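Local coordinates for protein beta-1,3-xylanase (Alcaligenes sp., PDB 2COV) that binds the polysaccharide beta-1,3-xylan as a family 31 carbohydrate-binding module, probably keeping the xylanase it belongs to close to its substrate, at residues E7-F15 with E24-W32; A61-F71 with I83-T92. All coordinates share one frame; numbering follows the deposited sequence.

Contact 1: E7-F15 with E24-W32; sequences ENCQDDFNF and EVYHVDKGW
F13, N14 and F15 pair with H27, Y26 and V25 across an antiparallel beta hairpin at one margin of the chain's sheet, where 13-19 is the outermost strand. N14 and Y26 form the hydrogen-bonded pair, Y26 N donating to N14 O (2.9 Å) and N14 N to Y26 O (3.0 Å). V28 N also donates to D12 O, carrying the backbone pairing one residue ahead of strand 13-19.

Side chains alternate between the two sides. On one, the Y26 ring runs alongside N14, its CZ 3.5 Å from N14 CB, while N14 O lies over its face near the rim. A water in the ring plane links Y26 OH (2.7 Å) with C9 O and D11 O, tying the tyrosine tip to the loop that carries the C9-C95 disulfide.

The other side holds F13 and H27. Both side chains extend anti to the backbone N (chi1 -171° for F13), and their rings are near parallel but slid apart with little overlap; H27 CD2 comes within 3.5 Å of F13 CB. H27 ND1 donates to V28 O (2.8 Å) nearly in the imidazole plane, which fixes the ring's rotation, and W32 CZ2 lies over the imidazole face opposite D12 O.

At the open end K30, its chain bent twice, brings NZ to the syn side of D12 OD2 (2.9 Å), 30° out of the carboxylate plane, a salt bridge that clasps the two loops. Paired backbones and alternating side chains make this an antiparallel beta hairpin forming one margin of the sheet in this all-beta carbohydrate-binding module.

Contact 2: A61-F71 with I83-T92; sequences AVLGQDYKLTF and ILDRNITFTT
T70 and D85 share one side-chain setting: T70 OG1 (chi1 -57°) and D85 CG (chi1 -55°) each lie anti to their own carbonyl carbon, and the two groups run side by side. T70 OG1 therefore donates to D85 OD1 (2.8 Å), nearly along that oxygen's C-O axis. The extended K68 crosses the same carboxylate, with CE 3.3 Å from D85 OD1, but its NZ is too distant for a salt bridge there and pairs with D43. With an alanine at D85, the T70 hydroxyl would probably lose its acceptor and the K68 chain a nearby negative charge. Further along this face the roles are exchanged between the strands: T89 OG1 donates to D66 OD2 (2.7 Å) on its anti side, 31° out of the carboxylate plane.

These pairs decorate an antiparallel beta hairpin in which Y67-I88, L69-R86 and F71-L84 are the hydrogen-bonded pairs. Residues 83-86 also pair antiparallel with a strand of the second subunit, carrying the sheet across the interface.

On the opposite face L69 meets I88 at about a right angle, L69 CD2 lying 3.7 Å from I88 CG1, and Y67 CE1 touches F90 CB. Beyond the strands, the type II turn from V62 to Q65 still grips the end of 83-92: G64 N donates to F90 O (2.8 Å), and F90 N to Q65 O. F90, its CG anti to the backbone N, reaches the turn, meeting V62 at its ring edge; L63 CD2 lies over one face of the ring, a CH-pi contact 3.9 Å from its centroid, while A61 CB comes within 3.6 Å of F90 CD2.

Both segments of contact 1 precede those of contact 2 in the sequence, and each contact joins the two strands of a hairpin: 13-19 with 22-28, then 66-75 with 80-89. These hairpins lie at the two ends of the strand order, yet the centres of the contacts are only about 12 Å apart, consistent with a sheet that curls so that its outermost strands come near each other. They meet directly: R86 NH1 lies 2.8 Å from F13 O, a probable hydrogen bond, F15 packs against T89, and W32 packs on F71. The two hairpins are thus joined into one compact, strand-rich module, and the second subunit, another copy of the protein, touches both contacts.

Contact 1: E7-F15 with E24-W32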
loop_
_atom_site.group_PDB
_atom_site.type_symbol
_atom_site.label_atom_id
_atom_site.label_comp_id
_atom_site.label_asym_id
_atom_site.label_seq_id
_atom_site.Cartn_x
_atom_site.Cartn_y
_atom_site.Cartn_z
ATOM N N GLU A 7 -8.783 7.831 30.979
ATOM C CA GLU A 7 -8.420 8.414 29.703
ATOM C C GLU A 7 -7.831 7.418 28.724
ATOM O O GLU A 7 -8.222 7.367 27.564
ATOM C CB GLU A 7 -7.402 9.496 29.996
ATOM C CG GLU A 7 -6.787 10.113 28.812
ATOM C CD GLU A 7 -5.887 11.212 29.270
ATOM O OE1 GLU A 7 -6.362 12.304 29.388
ATOM O OE2 GLU A 7 -4.721 10.964 29.646
ATOM N N ASN A 8 -6.919 6.606 29.184
ATOM C CA ASN A 8 -6.233 5.675 28.292
ATOM C C ASN A 8 -7.146 4.573 27.739
ATOM O O ASN A 8 -6.728 3.946 26.771
ATOM C CB ASN A 8 -5.019 5.123 29.013
ATOM C CG ASN A 8 -5.372 4.538 30.365
ATOM O OD1 ASN A 8 -5.868 5.256 31.267
ATOM N ND2 ASN A 8 -5.141 3.234 30.533
ATOM N N CYS A 9 -8.328 4.376 28.345
ATOM C CA CYS A 9 -9.330 3.396 27.911
ATOM C C CYS A 9 -10.492 3.960 27.144
ATOM O O CYS A 9 -11.381 3.237 26.751
ATOM C CB CYS A 9 -9.853 2.647 29.124
ATOM S SG CYS A 9 -8.641 1.579 29.809
ATOM N N GLN A 10 -10.558 5.262 26.908
ATOM C CA GLN A 10 -11.694 5.872 26.255
ATOM C C GLN A 10 -11.839 5.581 24.761
ATOM O O GLN A 10 -12.954 5.500 24.208
ATOM C CB GLN A 10 -11.629 7.387 26.509
ATOM C CG GLN A 10 -12.013 7.689 27.964
ATOM C CD GLN A 10 -11.859 9.084 28.401
ATOM O OE1 GLN A 10 -11.502 9.996 27.633
ATOM N NE2 GLN A 10 -12.034 9.263 29.721
ATOM N N ASP A 11 -10.731 5.544 24.081
ATOM C CA ASP A 11 -10.747 5.457 22.645
ATOM C C ASP A 11 -11.271 4.121 22.178
ATOM O O ASP A 11 -11.035 3.093 22.773
ATOM C CB ASP A 11 -9.313 5.645 22.085
ATOM C CG ASP A 11 -8.814 7.102 22.083
ATOM O OD1 ASP A 11 -7.662 7.245 21.677
ATOM O OD2 ASP A 11 -9.518 8.072 22.468
ATOM N N ASP A 12 -12.035 4.219 21.120
ATOM C CA ASP A 12 -12.608 3.041 20.466
ATOM C C ASP A 12 -11.586 2.107 19.847
ATOM O O ASP A 12 -11.879 0.930 19.720
ATOM C CB ASP A 12 -13.556 3.519 19.387
ATOM C CG ASP A 12 -14.870 4.091 19.917
ATOM O OD1 ASP A 12 -15.322 3.689 21.006
ATOM O OD2 ASP A 12 -15.441 4.859 19.132
ATOM N N PHE A 13 -10.424 2.596 19.487
ATOM C CA PHE A 13 -9.328 1.837 18.915
ATOM C C PHE A 13 -8.280 1.716 19.998
ATOM O O PHE A 13 -7.686 2.726 20.387
ATOM C CB PHE A 13 -8.786 2.614 17.709
ATOM C CG PHE A 13 -7.791 1.870 16.863
ATOM C CD1 PHE A 13 -7.059 2.572 15.911
ATOM C CD2 PHE A 13 -7.520 0.510 16.999
ATOM C CE1 PHE A 13 -6.143 1.981 15.109
ATOM C CE2 PHE A 13 -6.614 -0.115 16.176
ATOM C CZ PHE A 13 -5.927 0.628 15.243
ATOM N N ASN A 14 -8.101 0.538 20.577
ATOM C CA ASN A 14 -7.294 0.467 21.784
ATOM C C ASN A 14 -6.803 -0.969 22.009
ATOM O O ASN A 14 -6.863 -1.824 21.141
ATOM C CB ASN A 14 -8.169 1.008 22.927
ATOM C CG ASN A 14 -7.477 1.832 23.937
ATOM O OD1 ASN A 14 -8.171 2.780 24.468
ATOM N ND2 ASN A 14 -6.274 1.593 24.209
ATOM N N PHE A 15 -6.230 -1.174 23.188
ATOM C CA PHE A 15 -5.724 -2.492 23.587
ATOM C C PHE A 15 -5.961 -2.768 25.039
ATOM O O PHE A 15 -6.123 -1.864 25.851
ATOM C CB PHE A 15 -4.251 -2.658 23.262
ATOM C CG PHE A 15 -3.372 -1.834 24.142
ATOM C CD1 PHE A 15 -3.085 -0.532 23.852
ATOM C CD2 PHE A 15 -2.838 -2.377 25.329
ATOM C CE1 PHE A 15 -2.280 0.245 24.699
ATOM C CE2 PHE A 15 -2.059 -1.592 26.176
ATOM C CZ PHE A 15 -1.716 -0.308 25.852
ATOM N N GLU A 24 -4.272 -7.747 23.708
ATOM C CA GLU A 24 -5.459 -7.861 22.859
ATOM C C GLU A 24 -5.634 -6.482 22.234
ATOM O O GLU A 24 -5.802 -5.499 22.924
ATOM C CB GLU A 24 -6.668 -8.219 23.714
ATOM C CG GLU A 24 -7.965 -8.262 22.863
ATOM C CD GLU A 24 -9.190 -8.623 23.635
ATOM O OE1 GLU A 24 -9.539 -7.879 24.542
ATOM O OE2 GLU A 24 -9.841 -9.585 23.296
ATOM N N VAL A 25 -5.707 -6.468 20.938
ATOM C CA VAL A 25 -5.951 -5.247 20.150
ATOM C C VAL A 25 -7.396 -5.268 19.753
ATOM O O VAL A 25 -7.937 -6.309 19.382
ATOM C CB VAL A 25 -5.037 -5.191 18.924
ATOM C CG1 VAL A 25 -5.321 -3.977 18.079
ATOM C CG2 VAL A 25 -3.545 -5.261 19.344
ATOM N N TYR A 26 -8.092 -4.162 19.867
ATOM C CA TYR A 26 -9.498 -4.124 19.497
ATOM C C TYR A 26 -9.919 -2.780 18.935
ATOM O O TYR A 26 -9.304 -1.755 19.103
ATOM C CB TYR A 26 -10.372 -4.473 20.692
ATOM C CG TYR A 26 -10.361 -3.443 21.824
ATOM C CD1 TYR A 26 -11.205 -2.351 21.808
ATOM C CD2 TYR A 26 -9.534 -3.597 22.945
ATOM C CE1 TYR A 26 -11.209 -1.421 22.840
ATOM C CE2 TYR A 26 -9.555 -2.684 23.956
ATOM C CZ TYR A 26 -10.362 -1.595 23.919
ATOM O OH TYR A 26 -10.378 -0.688 24.984
ATOM N N HIS A 27 -11.032 -2.841 18.190
ATOM C CA HIS A 27 -11.739 -1.678 17.750
ATOM C C HIS A 27 -13.238 -1.883 18.045
ATOM O O HIS A 27 -13.849 -2.827 17.562
ATOM C CB HIS A 27 -11.575 -1.349 16.271
ATOM C CG HIS A 27 -11.836 0.099 15.949
ATOM N ND1 HIS A 27 -13.038 0.720 16.239
ATOM C CD2 HIS A 27 -10.997 1.080 15.513
ATOM C CE1 HIS A 27 -12.931 2.017 15.929
ATOM N NE2 HIS A 27 -11.699 2.268 15.477
ATOM N N VAL A 28 -13.820 -0.989 18.825
ATOM C CA VAL A 28 -15.251 -0.979 19.070
ATOM C C VAL A 28 -16.003 -0.857 17.735
ATOM O O VAL A 28 -15.603 -0.156 16.821
ATOM C CB VAL A 28 -15.623 0.185 20.023
ATOM C CG1 VAL A 28 -17.136 0.319 20.213
ATOM C CG2 VAL A 28 -14.981 -0.081 21.366
ATOM N N ASP A 29 -17.119 -1.580 17.622
ATOM C CA ASP A 29 -17.958 -1.520 16.391
ATOM C C ASP A 29 -18.478 -0.116 16.156
ATOM O O ASP A 29 -19.178 0.419 17.015
ATOM C CB ASP A 29 -19.113 -2.504 16.596
ATOM C CG ASP A 29 -19.962 -2.656 15.386
ATOM O OD1 ASP A 29 -19.551 -2.198 14.299
ATOM O OD2 ASP A 29 -21.014 -3.299 15.545
ATOM N N LYS A 30 -18.232 0.455 14.991
ATOM C CA LYS A 30 -18.753 1.784 14.580
ATOM C C LYS A 30 -19.728 1.665 13.422
ATOM O O LYS A 30 -20.104 2.665 12.802
ATOM C CB LYS A 30 -17.612 2.692 14.163
ATOM C CG LYS A 30 -16.560 2.937 15.233
ATOM C CD LYS A 30 -17.134 3.279 16.545
ATOM C CE LYS A 30 -17.907 4.537 16.523
ATOM N NZ LYS A 30 -18.044 5.124 17.904
ATOM N N GLY A 31 -20.160 0.448 13.111
ATOM C CA GLY A 31 -21.308 0.301 12.209
ATOM C C GLY A 31 -21.024 -0.147 10.819
ATOM O O GLY A 31 -21.931 -0.282 10.009
ATOM N N TRP A 32 -19.777 -0.428 10.500
ATOM C CA TRP A 32 -19.374 -0.866 9.154
ATOM C C TRP A 32 -20.098 -2.127 8.740
ATOM O O TRP A 32 -20.403 -2.955 9.602
ATOM C CB TRP A 32 -17.910 -1.139 9.099
ATOM C CG TRP A 32 -17.017 -0.104 9.721
ATOM C CD1 TRP A 32 -16.546 1.018 9.148
ATOM C CD2 TRP A 32 -16.415 -0.197 10.990
ATOM N NE1 TRP A 32 -15.744 1.655 10.029
ATOM C CE2 TRP A 32 -15.627 0.928 11.155
ATOM C CE3 TRP A 32 -16.464 -1.132 12.025
ATOM C CZ2 TRP A 32 -14.880 1.140 12.301
ATOM C CZ3 TRP A 32 -15.705 -0.938 13.126
ATOM C CH2 TRP A 32 -14.961 0.189 13.274
HETATM O O HOH W 1 -11.904 1.483 24.730
#

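Contact 2: A61-F71 with I83-T92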
loop_
_atom_site.group_PDB
_atom_site.type_symbol
_atom_site.label_atom_id
_atom_site.label_comp_id
_atom_site.label_asym_id
_atom_site.label_seq_id
_atom_site.Cartn_x
_atom_site.Cartn_y
_atom_site.Cartn_z
ATOM N N ALA A 61 3.383 -10.009 22.775
ATOM C CA ALA A 61 3.952 -8.669 22.941
ATOM C C ALA A 61 4.860 -8.634 24.149
ATOM O O ALA A 61 4.881 -9.552 24.976
ATOM C CB ALA A 61 2.855 -7.621 23.081
ATOM N N VAL A 62 5.569 -7.526 24.305
ATOM C CA VAL A 62 6.513 -7.337 25.424
ATOM C C VAL A 62 6.175 -6.014 26.084
ATOM O O VAL A 62 6.131 -4.990 25.425
ATOM C CB VAL A 62 7.945 -7.322 24.922
ATOM C CG1 VAL A 62 8.926 -6.969 26.052
ATOM C CG2 VAL A 62 8.268 -8.637 24.320
ATOM N N LEU A 63 5.902 -6.029 27.369
ATOM C CA LEU A 63 5.612 -4.816 28.108
ATOM C C LEU A 63 6.700 -3.764 27.919
ATOM O O LEU A 63 7.889 -4.082 28.035
ATOM C CB LEU A 63 5.418 -5.092 29.597
ATOM C CG LEU A 63 4.103 -5.713 29.989
ATOM C CD1 LEU A 63 4.266 -6.283 31.410
ATOM C CD2 LEU A 63 2.994 -4.685 29.869
ATOM N N GLY A 64 6.276 -2.507 27.645
ATOM C CA GLY A 64 7.178 -1.389 27.456
ATOM C C GLY A 64 7.661 -1.197 26.067
ATOM O O GLY A 64 8.313 -0.177 25.816
ATOM N N GLN A 65 7.364 -2.118 25.153
ATOM C CA GLN A 65 7.700 -1.943 23.763
ATOM C C GLN A 65 6.576 -1.204 23.025
ATOM O O GLN A 65 5.453 -1.136 23.500
ATOM C CB GLN A 65 8.004 -3.286 23.092
ATOM C CG GLN A 65 9.275 -3.896 23.653
ATOM C CD GLN A 65 10.518 -3.134 23.334
ATOM O OE1 GLN A 65 11.273 -2.688 24.258
ATOM N NE2 GLN A 65 10.823 -3.046 22.070
ATOM N N ASP A 66 6.989 -0.515 21.968
ATOM C CA ASP A 66 6.085 0.294 21.156
ATOM C C ASP A 66 5.640 -0.523 19.963
ATOM O O ASP A 66 6.444 -1.217 19.352
ATOM C CB ASP A 66 6.782 1.532 20.610
ATOM C CG ASP A 66 7.317 2.397 21.678
ATOM O OD1 ASP A 66 8.375 3.079 21.403
ATOM O OD2 ASP A 66 6.696 2.421 22.760
ATOM N N TYR A 67 4.364 -0.419 19.589
ATOM C CA TYR A 67 3.767 -1.187 18.525
ATOM C C TYR A 67 2.868 -0.294 17.677
ATOM O O TYR A 67 2.207 0.605 18.195
ATOM C CB TYR A 67 2.876 -2.299 19.136
ATOM C CG TYR A 67 3.681 -3.355 19.865
ATOM C CD1 TYR A 67 3.852 -3.291 21.247
ATOM C CD2 TYR A 67 4.314 -4.365 19.169
ATOM C CE1 TYR A 67 4.626 -4.212 21.922
ATOM C CE2 TYR A 67 5.098 -5.324 19.850
ATOM C CZ TYR A 67 5.266 -5.198 21.227
ATOM O OH TYR A 67 6.030 -6.084 21.905
ATOM N N LYS A 68 2.757 -0.663 16.416
ATOM C CA LYS A 68 1.725 -0.084 15.540
ATOM C C LYS A 68 0.495 -0.990 15.597
ATOM O O LYS A 68 0.579 -2.211 15.291
ATOM C CB LYS A 68 2.228 -0.004 14.139
ATOM C CG LYS A 68 1.223 0.525 13.110
ATOM C CD LYS A 68 1.805 0.295 11.663
ATOM C CE LYS A 68 0.906 0.644 10.540
ATOM N NZ LYS A 68 1.671 0.264 9.279
ATOM N N LEU A 69 -0.629 -0.413 15.976
ATOM C CA LEU A 69 -1.916 -1.139 15.841
ATOM C C LEU A 69 -2.523 -0.818 14.512
ATOM O O LEU A 69 -2.509 0.352 14.086
ATOM C CB LEU A 69 -2.880 -0.664 16.949
ATOM C CG LEU A 69 -2.384 -0.643 18.404
ATOM C CD1 LEU A 69 -3.548 -0.309 19.358
ATOM C CD2 LEU A 69 -1.696 -1.952 18.749
ATOM N N THR A 70 -3.165 -1.789 13.880
ATOM C CA THR A 70 -3.954 -1.502 12.675
ATOM C C THR A 70 -5.260 -2.275 12.760
ATOM O O THR A 70 -5.336 -3.391 13.235
ATOM C CB THR A 70 -3.236 -1.992 11.400
ATOM O OG1 THR A 70 -1.939 -1.375 11.331
ATOM C CG2 THR A 70 -3.969 -1.712 10.114
ATOM N N PHE A 71 -6.302 -1.574 12.288
ATOM C CA PHE A 71 -7.602 -2.193 12.106
ATOM C C PHE A 71 -8.030 -1.926 10.691
ATOM O O PHE A 71 -8.005 -0.776 10.217
ATOM C CB PHE A 71 -8.646 -1.605 13.050
ATOM C CG PHE A 71 -10.005 -2.251 12.952
ATOM C CD1 PHE A 71 -10.140 -3.604 13.159
ATOM C CD2 PHE A 71 -11.138 -1.577 12.617
ATOM C CE1 PHE A 71 -11.353 -4.263 13.023
ATOM C CE2 PHE A 71 -12.374 -2.188 12.523
ATOM C CZ PHE A 71 -12.466 -3.507 12.702
ATOM N N ILE A 83 -9.046 1.656 6.810
ATOM C CA ILE A 83 -7.846 1.204 7.516
ATOM C C ILE A 83 -7.390 2.262 8.472
ATOM O O ILE A 83 -7.190 3.377 8.097
ATOM C CB ILE A 83 -6.721 0.800 6.536
ATOM C CG1 ILE A 83 -7.196 -0.333 5.603
ATOM C CG2 ILE A 83 -5.480 0.372 7.323
ATOM C CD1 ILE A 83 -6.159 -0.837 4.664
ATOM N N LEU A 84 -7.253 1.890 9.719
ATOM C CA LEU A 84 -6.854 2.773 10.804
ATOM C C LEU A 84 -5.555 2.311 11.429
ATOM O O LEU A 84 -5.457 1.126 11.707
ATOM C CB LEU A 84 -7.924 2.855 11.910
ATOM C CG LEU A 84 -9.307 3.342 11.539
ATOM C CD1 LEU A 84 -10.159 2.163 11.117
ATOM C CD2 LEU A 84 -10.021 3.918 12.694
ATOM N N ASP A 85 -4.610 3.236 11.645
ATOM C CA ASP A 85 -3.374 2.916 12.323
ATOM C C ASP A 85 -3.197 3.795 13.521
ATOM O O ASP A 85 -3.446 4.994 13.430
ATOM C CB ASP A 85 -2.159 3.089 11.383
ATOM C CG ASP A 85 -2.231 2.300 10.042
ATOM O OD1 ASP A 85 -2.326 1.095 10.105
ATOM O OD2 ASP A 85 -2.218 2.918 8.895
ATOM N N ARG A 86 -2.646 3.252 14.605
ATOM C CA ARG A 86 -2.164 4.113 15.717
ATOM C C ARG A 86 -1.000 3.450 16.403
ATOM O O ARG A 86 -1.008 2.237 16.594
ATOM C CB ARG A 86 -3.282 4.408 16.655
ATOM C CG ARG A 86 -3.717 3.312 17.572
ATOM C CD ARG A 86 -4.795 3.755 18.631
ATOM N NE ARG A 86 -4.156 4.699 19.581
ATOM C CZ ARG A 86 -4.478 4.784 20.877
ATOM N NH1 ARG A 86 -5.457 4.098 21.450
ATOM N NH2 ARG A 86 -3.824 5.637 21.655
ATOM N N ASN A 87 -0.070 4.238 16.896
ATOM C CA ASN A 87 1.059 3.710 17.692
ATOM C C ASN A 87 0.771 3.779 19.153
ATOM O O ASN A 87 0.219 4.778 19.660
ATOM C CB ASN A 87 2.338 4.525 17.422
ATOM C CG ASN A 87 2.830 4.463 16.021
ATOM O OD1 ASN A 87 2.511 3.550 15.276
ATOM N ND2 ASN A 87 3.676 5.472 15.665
ATOM N N ILE A 88 1.164 2.722 19.865
ATOM C CA ILE A 88 0.974 2.600 21.308
ATOM C C ILE A 88 2.237 2.016 21.964
ATOM O O ILE A 88 3.098 1.452 21.299
ATOM C CB ILE A 88 -0.300 1.751 21.706
ATOM C CG1 ILE A 88 -0.194 0.308 21.238
ATOM C CG2 ILE A 88 -1.534 2.401 21.155
ATOM C CD1 ILE A 88 0.595 -0.663 22.177
ATOM N N THR A 89 2.311 2.232 23.252
ATOM C CA THR A 89 3.236 1.491 24.120
ATOM C C THR A 89 2.473 0.457 24.934
ATOM O O THR A 89 1.459 0.785 25.514
ATOM C CB THR A 89 3.976 2.470 25.024
ATOM O OG1 THR A 89 4.707 3.417 24.229
ATOM C CG2 THR A 89 4.949 1.732 25.986
ATOM N N PHE A 90 2.938 -0.766 24.927
ATOM C CA PHE A 90 2.236 -1.816 25.630
ATOM C C PHE A 90 2.432 -1.718 27.140
ATOM O O PHE A 90 3.580 -1.716 27.610
ATOM C CB PHE A 90 2.675 -3.180 25.121
ATOM C CG PHE A 90 2.015 -4.361 25.772
ATOM C CD1 PHE A 90 0.713 -4.326 26.127
ATOM C CD2 PHE A 90 2.742 -5.500 26.015
ATOM C CE1 PHE A 90 0.106 -5.409 26.712
ATOM C CE2 PHE A 90 2.159 -6.597 26.575
ATOM C CZ PHE A 90 0.846 -6.553 26.948
ATOM N N THR A 91 1.334 -1.511 27.852
ATOM C CA THR A 91 1.302 -1.365 29.295
ATOM C C THR A 91 0.253 -2.319 29.862
ATOM O O THR A 91 -0.426 -2.999 29.118
ATOM C CB THR A 91 0.818 0.054 29.700
ATOM O OG1 THR A 91 -0.551 0.243 29.230
ATOM C CG2 THR A 91 1.664 1.172 29.039
ATOM N N THR A 92 0.095 -2.268 31.196
ATOM C CA THR A 92 -0.818 -3.132 31.897
ATOM C C THR A 92 -2.279 -2.631 31.925
ATOM O O THR A 92 -3.098 -3.218 32.628
ATOM C CB THR A 92 -0.336 -3.406 33.309
ATOM O OG1 THR A 92 -0.222 -2.117 33.914
ATOM C CG2 THR A 92 0.984 -4.174 33.272
#